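Local coordinates for Sn-glycerol-3-phosphate ABC transporter substrate-binding protein UspB (Mycobacterium tuberculosis, PDB 4MFI) that serves as the substrate-binding subunit of an ABC transporter, with specificity for glycerophosphocholine, at residues A[97-102]-A[307-312]; A[115-120]-A[146-151]. All coordinates share one frame; numbering follows the deposited sequence.

Contact 1. Residues A[97-102]-A[307-312]; sequences VVLLDD and AGLAIP
Val98 and Ala310 face each other across two neighbouring antiparallel strands and exchange both of their backbone hydrogen bonds. Val98 N donates to Ala310 O over 3.0 Å, with the donor in the carbonyl plane, and Ala310 N returns a bond of 2.9 Å to Val98 O. Leu100 and Gly308 repeat the pattern. Leu100 N meets Gly308 O nearly head-on, the C=O...N angle being 166°, whereas Gly308 N comes in tilted from the carbonyl plane of Leu100 O. Leu99 with Leu309 and Asp101 with Ala307 are the non-hydrogen-bonded pairs; Asp101 and Ala307 draw close, at 3.9 Å between their CA atoms. The strand directions differ by 144°, evidence of marked twist.

Side chains sort by face. On one, with CG anti to the backbone N (chi1 -175°), the end of Leu99 bends back so that CD1 comes close to strand 307-310. There CD1 fits between Ala307 CB, at 3.6 Å, and CD2 of Leu309, at 3.7 Å; the same CD2 also meets CG1 of Val97, whose side chain runs obliquely to that of Leu309. On the other face Leu100 CD1 lies 3.9 Å from Ala310 CB, and Val98 CG1 also borders this methyl.

Further out, Phe41 and Tyr78 cover the Leu99 and Leu309 face, while Leu114 packs on Leu100. Val97 and Leu99 continue the backbone bonding to strand 39-43, and Ala307 does so to Tyr150 and Ala151. Asp101 ends the strand: its OD1 accepts from Trp104 N, capping the turn into helix 104-110, and its OD2 forms a salt bridge with Arg103. A buried antiparallel strand set beside parallel ones, returning from 205 residues further along the chain, is characteristic of the mixed sheet in a type II periplasmic-binding-protein lobe.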
loop_
_atom_site.group_PDB
_atom_site.type_symbol
_atom_site.label_atom_id
_atom_site.label_comp_id
_atom_site.label_asym_id
_atom_site.label_seq_id
_atom_site.Cartn_x
_atom_site.Cartn_y
_atom_site.Cartn_z
ATOM N N VAL A 97 11.639 3.392 17.471
ATOM C CA VAL A 97 10.725 3.640 16.357
ATOM C C VAL A 97 11.071 2.629 15.281
ATOM O O VAL A 97 12.235 2.509 14.893
ATOM C CB VAL A 97 10.886 5.075 15.803
ATOM C CG1 VAL A 97 10.000 5.284 14.577
ATOM C CG2 VAL A 97 10.562 6.103 16.882
ATOM N N VAL A 98 10.079 1.877 14.820
ATOM C CA VAL A 98 10.331 0.827 13.837
ATOM C C VAL A 98 9.356 0.897 12.663
ATOM O O VAL A 98 8.153 1.120 12.842
ATOM C CB VAL A 98 10.337 -0.593 14.487
ATOM C CG1 VAL A 98 8.980 -0.919 15.118
ATOM C CG2 VAL A 98 10.744 -1.654 13.478
ATOM N N LEU A 99 9.891 0.723 11.458
ATOM C CA LEU A 99 9.102 0.767 10.233
ATOM C C LEU A 99 8.491 -0.608 9.929
ATOM O O LEU A 99 9.212 -1.568 9.637
ATOM C CB LEU A 99 9.994 1.214 9.076
ATOM C CG LEU A 99 9.336 1.432 7.714
ATOM C CD1 LEU A 99 8.309 2.555 7.807
ATOM C CD2 LEU A 99 10.383 1.763 6.663
ATOM N N LEU A 100 7.166 -0.702 10.004
ATOM C CA LEU A 100 6.460 -1.973 9.805
ATOM C C LEU A 100 5.459 -1.855 8.661
ATOM O O LEU A 100 4.703 -0.875 8.592
ATOM C CB LEU A 100 5.737 -2.382 11.090
ATOM C CG LEU A 100 6.638 -2.645 12.298
ATOM C CD1 LEU A 100 5.804 -2.956 13.535
ATOM C CD2 LEU A 100 7.601 -3.793 12.002
ATOM N N ASP A 101 5.445 -2.843 7.766
ATOM C CA ASP A 101 4.562 -2.748 6.601
ATOM C C ASP A 101 3.112 -3.126 6.896
ATOM O O ASP A 101 2.742 -3.405 8.047
ATOM C CB ASP A 101 5.124 -3.448 5.340
ATOM C CG ASP A 101 4.963 -4.967 5.340
ATOM O OD1 ASP A 101 4.281 -5.549 6.201
ATOM O OD2 ASP A 101 5.510 -5.599 4.415
ATOM N N ASP A 102 2.304 -3.131 5.843
ATOM C CA ASP A 102 0.866 -3.366 5.953
ATOM C C ASP A 102 0.471 -4.742 6.489
ATOM O O ASP A 102 -0.661 -4.919 6.930
ATOM C CB ASP A 102 0.156 -3.069 4.617
ATOM C CG ASP A 102 0.679 -3.892 3.439
ATOM O OD1 ASP A 102 1.793 -4.449 3.505
ATOM O OD2 ASP A 102 -0.030 -3.953 2.408
ATOM N N ALA A 307 4.089 1.317 4.437
ATOM C CA ALA A 307 4.536 1.071 5.808
ATOM C C ALA A 307 4.355 2.263 6.737
ATOM O O ALA A 307 4.343 3.423 6.301
ATOM C CB ALA A 307 5.998 0.638 5.806
ATOM N N GLY A 308 4.233 1.956 8.027
ATOM C CA GLY A 308 4.059 2.954 9.062
ATOM C C GLY A 308 5.092 2.836 10.163
ATOM O O GLY A 308 5.878 1.886 10.202
ATOM N N LEU A 309 5.079 3.799 11.077
ATOM C CA LEU A 309 6.025 3.826 12.186
ATOM C C LEU A 309 5.343 3.426 13.488
ATOM O O LEU A 309 4.291 3.977 13.839
ATOM C CB LEU A 309 6.626 5.228 12.329
ATOM C CG LEU A 309 7.389 5.763 11.120
ATOM C CD1 LEU A 309 7.895 7.181 11.382
ATOM C CD2 LEU A 309 8.546 4.837 10.769
ATOM N N ALA A 310 5.939 2.466 14.194
ATOM C CA ALA A 310 5.376 1.936 15.435
ATOM C C ALA A 310 6.365 2.084 16.592
ATOM O O ALA A 310 7.566 2.249 16.378
ATOM C CB ALA A 310 5.008 0.465 15.255
ATOM N N ILE A 311 5.847 2.000 17.813
ATOM C CA ILE A 311 6.650 2.127 19.025
ATOM C C ILE A 311 6.534 0.834 19.828
ATOM O O ILE A 311 5.447 0.480 20.275
ATOM C CB ILE A 311 6.142 3.303 19.894
ATOM C CG1 ILE A 311 6.153 4.612 19.099
ATOM C CG2 ILE A 311 6.960 3.438 21.180
ATOM C CD1 ILE A 311 5.558 5.786 19.875
ATOM N N PRO A 312 7.651 0.117 20.014
ATOM C CA PRO A 312 7.597 -1.119 20.802
ATOM C C PRO A 312 7.065 -0.919 22.222
ATOM O O PRO A 312 7.315 0.114 22.862
ATOM C CB PRO A 312 9.060 -1.563 20.843
ATOM C CG PRO A 312 9.624 -1.034 19.551
ATOM C CD PRO A 312 8.977 0.323 19.404
#

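Contact 2. Residues A[115-120]-A[146-151]; sequences TALDDL and YAVPYA
A turn leading into helix 118-124 rests here against the beginning of a long, broken strand, 144-160, in the lobe of the solute-binding fold built on the mixed sheet. Two side chains make most of the join: the ring of Tyr146 and the isobutyl group of Leu117.

Tyr146 starts away from the turn, yet its ring comes back to it. With CG anti to its own carbonyl carbon (chi1 -67°) and chi2 at -88°, the ring lies alongside the backbone of Thr115 and Ala116. CE1 is 3.8 Å from both CA and CB of Ala116, and CD1 stands 3.8 Å from Thr115 O. The approach to the ring is oblique, and the methyl of Ala116 also borders CZ and, more distantly, OH.

Leu117 points directly at the strand. Its extended second torsion (chi2 177°) sends CD1 over the peptide joining Tyr146 to Ala147, 3.7 Å from Ala147 N, and on to CG2 of Val148 at 4.0 Å. CD1 thus makes van der Waals contact with the peptide and apolar contact with the valine branch. The polar link is indirect: a water lies 2.8 Å from Thr115 O and 2.7 Å from Tyr146 O and bridges these two carbonyls, which could not bond each other.

Around this contact, Asp118 OD1 accepts from the backbone N of His145, linking the start region of helix 118-124 to the strand, and Leu117 has a backbone bond to the same residue. Trp105 and Ala109 of helix 104-110 pack on Tyr146, while Ile327 of helix 317-330 touches Val148. The contact thus lies where helices 104-110 and 317-330 pack on Tyr146 and Val148 respectively, beside helix 118-124.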
loop_
_atom_site.group_PDB
_atom_site.type_symbol
_atom_site.label_atom_id
_atom_site.label_comp_id
_atom_site.label_asym_id
_atom_site.label_seq_id
_atom_site.Cartn_x
_atom_site.Cartn_y
_atom_site.Cartn_z
ATOM N N THR A 115 3.046 -0.641 21.164
ATOM C CA THR A 115 2.271 0.279 21.988
ATOM C C THR A 115 1.018 0.742 21.256
ATOM O O THR A 115 1.100 1.194 20.112
ATOM C CB THR A 115 3.111 1.528 22.325
ATOM O OG1 THR A 115 4.336 1.126 22.953
ATOM C CG2 THR A 115 2.353 2.469 23.253
ATOM N N ALA A 116 -0.140 0.628 21.904
ATOM C CA ALA A 116 -1.349 1.281 21.411
ATOM C C ALA A 116 -1.166 2.781 21.629
ATOM O O ALA A 116 -0.880 3.224 22.745
ATOM C CB ALA A 116 -2.583 0.769 22.147
ATOM N N LEU A 117 -1.325 3.558 20.561
ATOM C CA LEU A 117 -0.853 4.945 20.532
ATOM C C LEU A 117 -1.858 6.010 20.952
ATOM O O LEU A 117 -1.484 7.171 21.119
ATOM C CB LEU A 117 -0.348 5.296 19.129
ATOM C CG LEU A 117 0.834 4.475 18.622
ATOM C CD1 LEU A 117 1.199 4.865 17.200
ATOM C CD2 LEU A 117 2.026 4.649 19.551
ATOM N N ASP A 118 -3.120 5.639 21.121
ATOM C CA ASP A 118 -4.175 6.644 21.271
ATOM C C ASP A 118 -4.024 7.578 22.470
ATOM O O ASP A 118 -4.221 8.792 22.344
ATOM C CB ASP A 118 -5.537 5.963 21.289
ATOM C CG ASP A 118 -5.730 5.067 20.094
ATOM O OD1 ASP A 118 -5.192 3.939 20.118
ATOM O OD2 ASP A 118 -6.381 5.500 19.114
ATOM N N ASP A 119 -3.665 7.025 23.622
ATOM C CA ASP A 119 -3.453 7.853 24.802
ATOM C C ASP A 119 -2.294 8.815 24.573
ATOM O O ASP A 119 -2.393 10.002 24.889
ATOM C CB ASP A 119 -3.192 6.986 26.035
ATOM C CG ASP A 119 -4.453 6.333 26.565
ATOM O OD1 ASP A 119 -5.555 6.734 26.133
ATOM O OD2 ASP A 119 -4.345 5.428 27.421
ATOM N N LEU A 120 -1.205 8.305 24.007
ATOM C CA LEU A 120 -0.054 9.147 23.678
ATOM C C LEU A 120 -0.380 10.234 22.649
ATOM O O LEU A 120 0.099 11.363 22.777
ATOM C CB LEU A 120 1.141 8.297 23.227
ATOM C CG LEU A 120 1.886 7.517 24.310
ATOM C CD1 LEU A 120 2.764 6.428 23.701
ATOM C CD2 LEU A 120 2.734 8.459 25.139
ATOM N N TYR A 146 -1.942 1.371 16.207
ATOM C CA TYR A 146 -0.637 0.803 16.533
ATOM C C TYR A 146 0.527 1.330 15.701
ATOM O O TYR A 146 1.664 0.930 15.914
ATOM C CB TYR A 146 -0.693 -0.727 16.465
ATOM C CG TYR A 146 -1.560 -1.308 17.549
ATOM C CD1 TYR A 146 -1.031 -1.614 18.799
ATOM C CD2 TYR A 146 -2.926 -1.498 17.347
ATOM C CE1 TYR A 146 -1.831 -2.128 19.806
ATOM C CE2 TYR A 146 -3.731 -2.008 18.348
ATOM C CZ TYR A 146 -3.180 -2.326 19.574
ATOM O OH TYR A 146 -3.982 -2.838 20.575
ATOM N N ALA A 147 0.246 2.221 14.758
ATOM C CA ALA A 147 1.299 2.871 13.989
ATOM C C ALA A 147 0.769 4.152 13.370
ATOM O O ALA A 147 -0.428 4.430 13.438
ATOM C CB ALA A 147 1.842 1.936 12.901
ATOM N N VAL A 148 1.675 4.925 12.777
ATOM C CA VAL A 148 1.351 6.167 12.079
ATOM C C VAL A 148 1.860 6.013 10.639
ATOM O O VAL A 148 2.980 5.552 10.432
ATOM C CB VAL A 148 2.042 7.365 12.781
ATOM C CG1 VAL A 148 1.870 8.661 11.992
ATOM C CG2 VAL A 148 1.522 7.532 14.205
ATOM N N PRO A 149 1.047 6.388 9.636
ATOM C CA PRO A 149 1.488 6.211 8.244
ATOM C C PRO A 149 2.741 7.023 7.924
ATOM O O PRO A 149 2.876 8.154 8.402
ATOM C CB PRO A 149 0.302 6.740 7.431
ATOM C CG PRO A 149 -0.390 7.706 8.360
ATOM C CD PRO A 149 -0.265 7.055 9.716
ATOM N N TYR A 150 3.640 6.454 7.122
ATOM C CA TYR A 150 4.938 7.074 6.858
ATOM C C TYR A 150 5.304 7.018 5.373
ATOM O O TYR A 150 5.467 8.055 4.730
ATOM C CB TYR A 150 6.000 6.370 7.697
ATOM C CG TYR A 150 7.432 6.828 7.508
ATOM C CD1 TYR A 150 7.862 8.069 7.977
ATOM C CD2 TYR A 150 8.371 5.992 6.913
ATOM C CE1 TYR A 150 9.185 8.470 7.837
ATOM C CE2 TYR A 150 9.697 6.383 6.768
ATOM C CZ TYR A 150 10.097 7.621 7.229
ATOM O OH TYR A 150 11.415 8.003 7.098
ATOM N N ALA A 151 5.428 5.807 4.832
ATOM C CA ALA A 151 5.792 5.612 3.426
ATOM C C ALA A 151 4.647 4.875 2.745
ATOM O O ALA A 151 4.624 3.642 2.706
ATOM C CB ALA A 151 7.084 4.810 3.318
HETATM O O HOH W 1 3.115 1.233 18.167
#

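How the contacts relate
Strand 307-310 ties the two contacts together, for in the sheet it lies between strand 97-101 of contact 1 and strand 144-160 of contact 2. Their centres are 8 Å apart. Leu309 N is 2.8 Å from Val148 O, a probable hydrogen bond, and Ile311 O stands 2.8 Å from Thr115 N, another probable one. Thr115 OG1 also bonds to Ile311 O, and Leu117 packs on Ile311, so segment 307-312 meets both halves of contact 2. In sequence, both segments of contact 2 fall between those of contact 1. Both contacts therefore belong to the same mixed sheet, on the same side of the chain's centre.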